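Local coordinates for type III effector HopU1 (Pseudomonas syringae pv. tomato, PDB 3U0J), which probably transfers ADP-ribose from NAD+ to arginine side chains of target proteins, as a type III effector acting in plant immunity, at residues 190-195 and 265-270; 76-81 and 87-92. All blocks are in the same frame, centred on the assembly; numbering follows the deposited sequence.

Contact 1: 190-195 and 265-270; sequences GRYVEP and FVLSQI
Arg191 opens the contact by lying across the C-terminal residue Ile270. Its chain runs extended from CG to NE, with CG anti to the carbonyl carbon (chi1 -67°), and this carries the guanidinium out to the isoleucine. There the methyl CD1 of Ile270 sits over the centre of one guanidinium face, 3.2 Å above the plane, while the two side chains cross at about a right angle. Arg191 CD also comes within 3.6 Å of that same Ile270 CD1, so a single methyl meets both the aliphatic and the charged part of the arginine.

Tyr192 follows, on the edge strand 192-194, and points its side chain at strand 263-269. With CG anti to the backbone N (chi1 -177°), its ring is brought beside Leu267, where Tyr192 CD1 lies 4.0 Å from Leu267 CD2. The methyl approaches the ring obliquely. Phe220 of strand 218-224 touches both residues, and Leu182 of helix 176-188 touches the tyrosine.

Strand 248-257 lies between the two strands in the mixed sheet, which is part of the ADP-ribosyltransferase domain, and pairs with each of them, through Phe250 to Tyr192 and His254 to Val266. Tyr192 and Leu267 thus meet as side chains of second-neighbour strands, an aliphatic-aromatic contact between buried Leu267 and partly exposed Tyr192. At the exposed ends of the strands the chemistry is mixed: a methyl packs against the face of a cation, while NH1 of the same guanidinium is paired with Glu249 in a salt bridge.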
ATOM      1  N   GLY A 190      22.858   2.963   6.041  1.00 19.35           N
ATOM      2  CA  GLY A 190      21.714   2.292   6.616  1.00 17.80           C
ATOM      3  C   GLY A 190      20.592   2.110   5.613  1.00 22.90           C
ATOM      4  O   GLY A 190      20.296   2.997   4.804  1.00 18.86           O
ATOM      5  N   ARG A 191      19.945   0.952   5.665  1.00 24.41           N
ATOM      6  CA  ARG A 191      18.807   0.710   4.788  1.00 25.98           C
ATOM      7  C   ARG A 191      17.559   1.507   5.168  1.00 22.02           C
ATOM      8  O   ARG A 191      17.255   1.709   6.342  1.00 23.96           O
ATOM      9  CB  ARG A 191      18.481  -0.780   4.743  1.00 26.93           C
ATOM     10  CG  ARG A 191      19.569  -1.593   4.085  1.00 29.31           C
ATOM     11  CD  ARG A 191      19.404  -3.071   4.344  1.00 38.15           C
ATOM     12  NE  ARG A 191      20.382  -3.822   3.561  1.00 46.22           N
ATOM     13  CZ  ARG A 191      20.315  -5.131   3.330  1.00 45.01           C
ATOM     14  NH1 ARG A 191      19.309  -5.848   3.826  1.00 35.90           N
ATOM     15  NH2 ARG A 191      21.259  -5.717   2.596  1.00 42.81           N
ATOM     16  N   TYR A 192      16.845   1.974   4.161  1.00 18.60           N
ATOM     17  CA  TYR A 192      15.523   2.488   4.392  1.00 20.48           C
ATOM     18  C   TYR A 192      14.581   1.301   4.401  1.00 22.43           C
ATOM     19  O   TYR A 192      14.483   0.561   3.419  1.00 23.34           O
ATOM     20  CB  TYR A 192      15.132   3.459   3.290  1.00 24.06           C
ATOM     21  CG  TYR A 192      13.777   4.091   3.502  1.00 26.17           C
ATOM     22  CD1 TYR A 192      12.670   3.637   2.800  1.00 26.94           C
ATOM     23  CD2 TYR A 192      13.604   5.134   4.399  1.00 23.70           C
ATOM     24  CE1 TYR A 192      11.425   4.209   2.974  1.00 26.54           C
ATOM     25  CE2 TYR A 192      12.355   5.718   4.579  1.00 31.79           C
ATOM     26  CZ  TYR A 192      11.269   5.245   3.862  1.00 30.64           C
ATOM     27  OH  TYR A 192      10.016   5.789   4.032  1.00 32.98           O
ATOM     28  N   VAL A 193      13.895   1.115   5.518  1.00 24.42           N
ATOM     29  CA  VAL A 193      12.992  -0.016   5.687  1.00 22.78           C
ATOM     30  C   VAL A 193      11.586   0.459   6.022  1.00 21.25           C
ATOM     31  O   VAL A 193      11.381   1.233   6.971  1.00 20.51           O
ATOM     32  CB  VAL A 193      13.489  -0.944   6.803  1.00 25.89           C
ATOM     33  CG1 VAL A 193      12.479  -2.059   7.063  1.00 25.58           C
ATOM     34  CG2 VAL A 193      14.854  -1.513   6.436  1.00 24.32           C
ATOM     35  N   GLU A 194      10.618  -0.002   5.234  1.00 19.87           N
ATOM     36  CA  GLU A 194       9.213   0.347   5.466  1.00 21.56           C
ATOM     37  C   GLU A 194       8.380  -0.860   5.932  1.00 20.40           C
ATOM     38  O   GLU A 194       8.103  -1.776   5.150  1.00 21.91           O
ATOM     39  CB  GLU A 194       8.597   0.965   4.213  1.00 18.84           C
ATOM     40  CG  GLU A 194       7.090   1.105   4.316  1.00 21.78           C
ATOM     41  CD  GLU A 194       6.685   1.995   5.465  1.00 23.18           C
ATOM     42  OE1 GLU A 194       6.192   1.477   6.489  1.00 20.21           O
ATOM     43  OE2 GLU A 194       6.887   3.219   5.344  1.00 29.42           O
ATOM     44  N   PRO A 195       8.001  -0.882   7.218  1.00 17.32           N
ATOM     45  CA  PRO A 195       7.266  -2.040   7.755  1.00 17.76           C
ATOM     46  C   PRO A 195       5.872  -2.166   7.170  1.00 20.99           C
ATOM     47  O   PRO A 195       5.327  -3.270   7.116  1.00 22.90           O
ATOM     48  CB  PRO A 195       7.175  -1.747   9.253  1.00 17.64           C
ATOM     49  CG  PRO A 195       8.351  -0.803   9.518  1.00 20.57           C
ATOM     50  CD  PRO A 195       8.496   0.019   8.270  1.00 17.98           C
ATOM     51  N   PHE A 265      15.783  11.606  -2.792  1.00 19.72           N
ATOM     52  CA  PHE A 265      16.546  10.406  -2.453  1.00 19.70           C
ATOM     53  C   PHE A 265      16.300   9.327  -3.475  1.00 21.47           C
ATOM     54  O   PHE A 265      15.153   9.003  -3.793  1.00 22.17           O
ATOM     55  CB  PHE A 265      16.207   9.909  -1.055  1.00 15.06           C
ATOM     56  CG  PHE A 265      16.356  10.951  -0.032  1.00 15.74           C
ATOM     57  CD1 PHE A 265      17.556  11.112   0.625  1.00 15.91           C
ATOM     58  CD2 PHE A 265      15.312  11.822   0.234  1.00 17.82           C
ATOM     59  CE1 PHE A 265      17.717  12.117   1.551  1.00 18.84           C
ATOM     60  CE2 PHE A 265      15.448  12.822   1.163  1.00 18.36           C
ATOM     61  CZ  PHE A 265      16.659  12.976   1.828  1.00 21.61           C
ATOM     62  N   VAL A 266      17.384   8.792  -4.016  1.00 22.61           N
ATOM     63  CA  VAL A 266      17.266   7.714  -4.975  1.00 25.03           C
ATOM     64  C   VAL A 266      17.383   6.422  -4.219  1.00 23.51           C
ATOM     65  O   VAL A 266      18.365   6.194  -3.524  1.00 22.99           O
ATOM     66  CB  VAL A 266      18.344   7.778  -6.060  1.00 26.04           C
ATOM     67  CG1 VAL A 266      18.384   6.456  -6.816  1.00 25.41           C
ATOM     68  CG2 VAL A 266      18.073   8.950  -6.997  1.00 18.59           C
ATOM     69  N   LEU A 267      16.351   5.594  -4.344  1.00 25.07           N
ATOM     70  CA  LEU A 267      16.267   4.332  -3.627  1.00 23.68           C
ATOM     71  C   LEU A 267      16.437   3.125  -4.542  1.00 21.83           C
ATOM     72  O   LEU A 267      16.093   3.169  -5.716  1.00 24.63           O
ATOM     73  CB  LEU A 267      14.928   4.240  -2.914  1.00 22.62           C
ATOM     74  CG  LEU A 267      14.932   4.666  -1.451  1.00 22.74           C
ATOM     75  CD1 LEU A 267      15.609   5.995  -1.282  1.00 22.40           C
ATOM     76  CD2 LEU A 267      13.509   4.699  -0.917  1.00 21.97           C
ATOM     77  N   SER A 268      16.960   2.041  -3.990  1.00 21.96           N
ATOM     78  CA  SER A 268      17.116   0.807  -4.743  1.00 23.67           C
ATOM     79  C   SER A 268      16.612  -0.384  -3.921  1.00 28.63           C
ATOM     80  O   SER A 268      17.101  -0.635  -2.818  1.00 28.25           O
ATOM     81  CB  SER A 268      18.575   0.613  -5.115  1.00 23.94           C
ATOM     82  OG  SER A 268      18.706  -0.385  -6.092  1.00 34.46           O
ATOM     83  N   GLN A 269      15.627  -1.106  -4.453  1.00 26.47           N
ATOM     84  CA  GLN A 269      15.035  -2.226  -3.729  1.00 23.18           C
ATOM     85  C   GLN A 269      16.002  -3.397  -3.587  1.00 27.36           C
ATOM     86  O   GLN A 269      16.734  -3.742  -4.524  1.00 30.83           O
ATOM     87  CB  GLN A 269      13.762  -2.701  -4.420  1.00 23.42           C
ATOM     88  CG  GLN A 269      12.978  -3.716  -3.620  1.00 22.18           C
ATOM     89  CD  GLN A 269      11.795  -4.278  -4.391  1.00 23.85           C
ATOM     90  OE1 GLN A 269      11.779  -4.262  -5.627  1.00 22.90           O
ATOM     91  NE2 GLN A 269      10.795  -4.775  -3.663  1.00 19.61           N
ATOM     92  N   ILE A 270      15.986  -4.000  -2.404  1.00 25.72           N
ATOM     93  CA  ILE A 270      16.754  -5.197  -2.108  1.00 25.33           C
ATOM     94  C   ILE A 270      15.886  -6.451  -2.259  1.00 33.34           C
ATOM     95  O   ILE A 270      14.709  -6.468  -1.848  1.00 31.67           O
ATOM     96  CB  ILE A 270      17.261  -5.121  -0.682  1.00 26.41           C
ATOM     97  CG1 ILE A 270      18.256  -3.979  -0.568  1.00 25.50           C
ATOM     98  CG2 ILE A 270      17.896  -6.434  -0.251  1.00 26.78           C
ATOM     99  CD1 ILE A 270      18.649  -3.687   0.834  1.00 29.25           C
TER

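Contact 2: 76-81 and 87-92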
ATOM      1  N   HIS A  76     -16.875 -10.167 -16.323  1.00 22.73           N
ATOM      2  CA  HIS A  76     -16.142  -9.241 -17.213  1.00 23.80           C
ATOM      3  C   HIS A  76     -14.840  -8.716 -16.621  1.00 22.79           C
ATOM      4  O   HIS A  76     -13.984  -8.240 -17.357  1.00 21.70           O
ATOM      5  CB  HIS A  76     -17.001  -8.024 -17.619  1.00 24.89           C
ATOM      6  CG  HIS A  76     -18.329  -8.386 -18.212  1.00 33.92           C
ATOM      7  ND1 HIS A  76     -19.486  -8.464 -17.460  1.00 38.20           N
ATOM      8  CD2 HIS A  76     -18.682  -8.705 -19.481  1.00 30.04           C
ATOM      9  CE1 HIS A  76     -20.496  -8.812 -18.239  1.00 34.92           C
ATOM     10  NE2 HIS A  76     -20.036  -8.966 -19.470  1.00 38.69           N
ATOM     11  N   PHE A  77     -14.692  -8.771 -15.300  1.00 22.40           N
ATOM     12  CA  PHE A  77     -13.524  -8.176 -14.676  1.00 21.20           C
ATOM     13  C   PHE A  77     -12.234  -8.887 -15.057  1.00 21.23           C
ATOM     14  O   PHE A  77     -11.271  -8.255 -15.464  1.00 24.13           O
ATOM     15  CB  PHE A  77     -13.657  -8.111 -13.160  1.00 22.32           C
ATOM     16  CG  PHE A  77     -12.474  -7.470 -12.495  1.00 22.51           C
ATOM     17  CD1 PHE A  77     -12.262  -6.104 -12.606  1.00 17.29           C
ATOM     18  CD2 PHE A  77     -11.550  -8.240 -11.789  1.00 22.91           C
ATOM     19  CE1 PHE A  77     -11.160  -5.508 -12.010  1.00 17.10           C
ATOM     20  CE2 PHE A  77     -10.437  -7.651 -11.189  1.00 19.18           C
ATOM     21  CZ  PHE A  77     -10.246  -6.280 -11.301  1.00 18.10           C
ATOM     22  N   ARG A  78     -12.219 -10.201 -14.928  1.00 19.54           N
ATOM     23  CA  ARG A  78     -11.037 -10.970 -15.281  1.00 22.60           C
ATOM     24  C   ARG A  78     -10.853 -11.083 -16.801  1.00 22.98           C
ATOM     25  O   ARG A  78      -9.779 -11.446 -17.297  1.00 21.14           O
ATOM     26  CB  ARG A  78     -11.077 -12.347 -14.593  1.00 22.46           C
ATOM     27  CG  ARG A  78     -10.571 -12.289 -13.141  1.00 26.08           C
ATOM     28  CD  ARG A  78     -11.099 -13.396 -12.216  1.00 23.51           C
ATOM     29  NE  ARG A  78     -10.889 -13.019 -10.825  1.00 19.58           N
ATOM     30  CZ  ARG A  78     -11.601 -12.074 -10.214  1.00 23.23           C
ATOM     31  NH1 ARG A  78     -12.554 -11.451 -10.888  1.00 24.70           N
ATOM     32  NH2 ARG A  78     -11.374 -11.745  -8.942  1.00 19.52           N
ATOM     33  N   ALA A  79     -11.906 -10.767 -17.545  1.00 23.14           N
ATOM     34  CA  ALA A  79     -11.800 -10.728 -18.998  1.00 21.26           C
ATOM     35  C   ALA A  79     -11.117  -9.432 -19.473  1.00 24.06           C
ATOM     36  O   ALA A  79     -10.456  -9.416 -20.508  1.00 24.98           O
ATOM     37  CB  ALA A  79     -13.163 -10.884 -19.631  1.00 18.74           C
ATOM     38  N   GLU A  80     -11.265  -8.355 -18.702  1.00 24.59           N
ATOM     39  CA  GLU A  80     -10.653  -7.076 -19.038  1.00 21.77           C
ATOM     40  C   GLU A  80      -9.297  -6.991 -18.382  1.00 21.31           C
ATOM     41  O   GLU A  80      -8.427  -6.255 -18.825  1.00 24.58           O
ATOM     42  CB  GLU A  80     -11.550  -5.906 -18.601  1.00 21.70           C
ATOM     43  CG  GLU A  80     -12.789  -5.751 -19.495  1.00 30.46           C
ATOM     44  CD  GLU A  80     -14.039  -5.171 -18.809  1.00 34.76           C
ATOM     45  OE1 GLU A  80     -15.147  -5.649 -19.155  1.00 35.20           O
ATOM     46  OE2 GLU A  80     -13.927  -4.248 -17.959  1.00 31.28           O
ATOM     47  N   HIS A  81      -9.111  -7.756 -17.319  1.00 21.96           N
ATOM     48  CA  HIS A  81      -7.870  -7.686 -16.562  1.00 21.57           C
ATOM     49  C   HIS A  81      -7.372  -9.082 -16.263  1.00 22.17           C
ATOM     50  O   HIS A  81      -7.411  -9.516 -15.124  1.00 22.05           O
ATOM     51  CB  HIS A  81      -8.087  -6.941 -15.256  1.00 16.82           C
ATOM     52  CG  HIS A  81      -8.545  -5.535 -15.439  1.00 20.12           C
ATOM     53  ND1 HIS A  81      -9.869  -5.167 -15.344  1.00 25.43           N
ATOM     54  CD2 HIS A  81      -7.859  -4.404 -15.724  1.00 25.20           C
ATOM     55  CE1 HIS A  81      -9.982  -3.870 -15.567  1.00 23.59           C
ATOM     56  NE2 HIS A  81      -8.776  -3.381 -15.794  1.00 23.32           N
ATOM     57  N   VAL A  87      -6.844 -14.457  -9.055  1.00 17.86           N
ATOM     58  CA  VAL A  87      -6.889 -13.615  -7.880  1.00 18.55           C
ATOM     59  C   VAL A  87      -8.336 -13.550  -7.403  1.00 19.15           C
ATOM     60  O   VAL A  87      -9.239 -13.298  -8.194  1.00 19.87           O
ATOM     61  CB  VAL A  87      -6.410 -12.194  -8.204  1.00 18.63           C
ATOM     62  CG1 VAL A  87      -6.428 -11.343  -6.947  1.00 14.78           C
ATOM     63  CG2 VAL A  87      -5.025 -12.242  -8.805  1.00 18.73           C
ATOM     64  N   TYR A  88      -8.558 -13.763  -6.114  1.00 14.60           N
ATOM     65  CA  TYR A  88      -9.908 -13.789  -5.583  1.00 13.29           C
ATOM     66  C   TYR A  88     -10.536 -12.405  -5.416  1.00 15.30           C
ATOM     67  O   TYR A  88      -9.833 -11.401  -5.330  1.00 17.43           O
ATOM     68  CB  TYR A  88      -9.917 -14.552  -4.270  1.00 15.05           C
ATOM     69  CG  TYR A  88      -9.639 -16.021  -4.447  1.00 15.87           C
ATOM     70  CD1 TYR A  88     -10.675 -16.924  -4.634  1.00 15.18           C
ATOM     71  CD2 TYR A  88      -8.339 -16.509  -4.425  1.00 18.03           C
ATOM     72  CE1 TYR A  88     -10.427 -18.272  -4.795  1.00 18.97           C
ATOM     73  CE2 TYR A  88      -8.077 -17.860  -4.575  1.00 16.55           C
ATOM     74  CZ  TYR A  88      -9.125 -18.736  -4.764  1.00 22.51           C
ATOM     75  OH  TYR A  88      -8.870 -20.079  -4.922  1.00 21.58           O
ATOM     76  N   PRO A  89     -11.878 -12.342  -5.411  1.00 15.87           N
ATOM     77  CA  PRO A  89     -12.597 -11.086  -5.183  1.00 12.52           C
ATOM     78  C   PRO A  89     -12.273 -10.492  -3.814  1.00 13.37           C
ATOM     79  O   PRO A  89     -12.191  -9.273  -3.652  1.00 13.05           O
ATOM     80  CB  PRO A  89     -14.055 -11.511  -5.239  1.00 12.76           C
ATOM     81  CG  PRO A  89     -14.061 -12.694  -6.122  1.00 19.24           C
ATOM     82  CD  PRO A  89     -12.779 -13.423  -5.840  1.00 18.04           C
ATOM     83  N   GLU A  90     -12.084 -11.353  -2.828  1.00 13.41           N
ATOM     84  CA  GLU A  90     -11.712 -10.882  -1.505  1.00 13.93           C
ATOM     85  C   GLU A  90     -10.373 -10.135  -1.586  1.00 14.43           C
ATOM     86  O   GLU A  90     -10.152  -9.166  -0.866  1.00 15.54           O
ATOM     87  CB  GLU A  90     -11.672 -12.044  -0.492  1.00 12.13           C
ATOM     88  CG  GLU A  90     -13.039 -12.688  -0.209  1.00 13.09           C
ATOM     89  CD  GLU A  90     -13.475 -13.770  -1.233  1.00 16.28           C
ATOM     90  OE1 GLU A  90     -12.859 -13.898  -2.317  1.00 15.55           O
ATOM     91  OE2 GLU A  90     -14.447 -14.501  -0.943  1.00 16.12           O
ATOM     92  N   GLU A  91      -9.496 -10.563  -2.487  1.00 12.84           N
ATOM     93  CA  GLU A  91      -8.195  -9.923  -2.620  1.00 13.35           C
ATOM     94  C   GLU A  91      -8.310  -8.599  -3.357  1.00 13.37           C
ATOM     95  O   GLU A  91      -7.743  -7.580  -2.942  1.00 12.44           O
ATOM     96  CB  GLU A  91      -7.195 -10.860  -3.293  1.00 12.07           C
ATOM     97  CG  GLU A  91      -6.627 -11.876  -2.332  1.00 13.61           C
ATOM     98  CD  GLU A  91      -6.291 -13.212  -2.967  1.00 17.05           C
ATOM     99  OE1 GLU A  91      -6.662 -13.436  -4.142  1.00 21.60           O
ATOM    100  OE2 GLU A  91      -5.640 -14.040  -2.289  1.00 16.50           O
ATOM    101  N   CYS A  92      -9.065  -8.596  -4.443  1.00 14.75           N
ATOM    102  CA  CYS A  92      -9.319  -7.328  -5.123  1.00 17.68           C
ATOM    103  C   CYS A  92      -9.873  -6.318  -4.133  1.00 14.55           C
ATOM    104  O   CYS A  92      -9.402  -5.189  -4.067  1.00 14.82           O
ATOM    105  CB  CYS A  92     -10.281  -7.517  -6.287  1.00 16.55           C
ATOM    106  SG  CYS A  92      -9.565  -8.508  -7.586  1.00 18.16           S
TER
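Arg78 reaches from helix 75-80 to the carbonyl oxygen of Val87, just ahead of helix 89-99, and this is the tight part of the contact. It grips side-on, with two nitrogens on one oxygen. Arg78 NH2 donates to Val87 O at 2.7 Å (156° at the hydrogen). Arg78 NE donates to the same Val87 O at 3.1 Å, with a more bent angle of 136°. The acceptor lies in the guanidinium plane. The arm is extended from CG to NE, and the last torsion (chi4 73°) turns the flat group aside, setting its NE edge against the carbonyl. A further bond from NH1 to Phe72 O holds the other end of the group, which should fix its rotation.

Alongside the polar grip the contact is largely apolar. Phe77 brings CE2 to 3.8 Å from Cys92 SG, an oblique sulfur-aromatic contact; Arg78 NH2 also lies 3.9 Å from that Cys92 SG. Pro89 CD borders the same Arg78 NH2 at 3.8 Å. Toward the surface the contact thins out: Arg78 and Pro89 are partly exposed, whereas Phe77, Val87 and Cys92 are buried.

Tyr88 is the N-cap residue of helix 89-99, and its N donates to Glu91 OE1 at 2.8 Å. Glu91 OE2 in turn forms a salt bridge with Arg157 of helix 145-162. Phe72 and Tyr84 pack around Phe77 and Cys92, Met69 of helix 65-71 touches Pro89, and Arg44 of helix 41-52 makes a cation-pi contact with Tyr88, so the start of helix 89-99 is flanked by helices 41-52, 65-71 and 145-162.

Contact 2 comes first along the chain and closes before contact 1 opens. Their centres are 31 Å apart, on opposite sides of the chain's centre, and their nearest atoms are about 17 Å apart. They share no helix or strand. Contact 2 joins the consecutive helices 75-80 and 89-99, whereas contact 1 bridges an edge strand and the last strand of the mixed five-stranded sheet of the probable catalytic domain. Helix 145-162 connects the two regions: it packs on the 87-92 side of contact 2 and leads into strands 164-165 and 167-172, the latter an edge of that sheet. The early helices are thereby joined to the sheet that follows them.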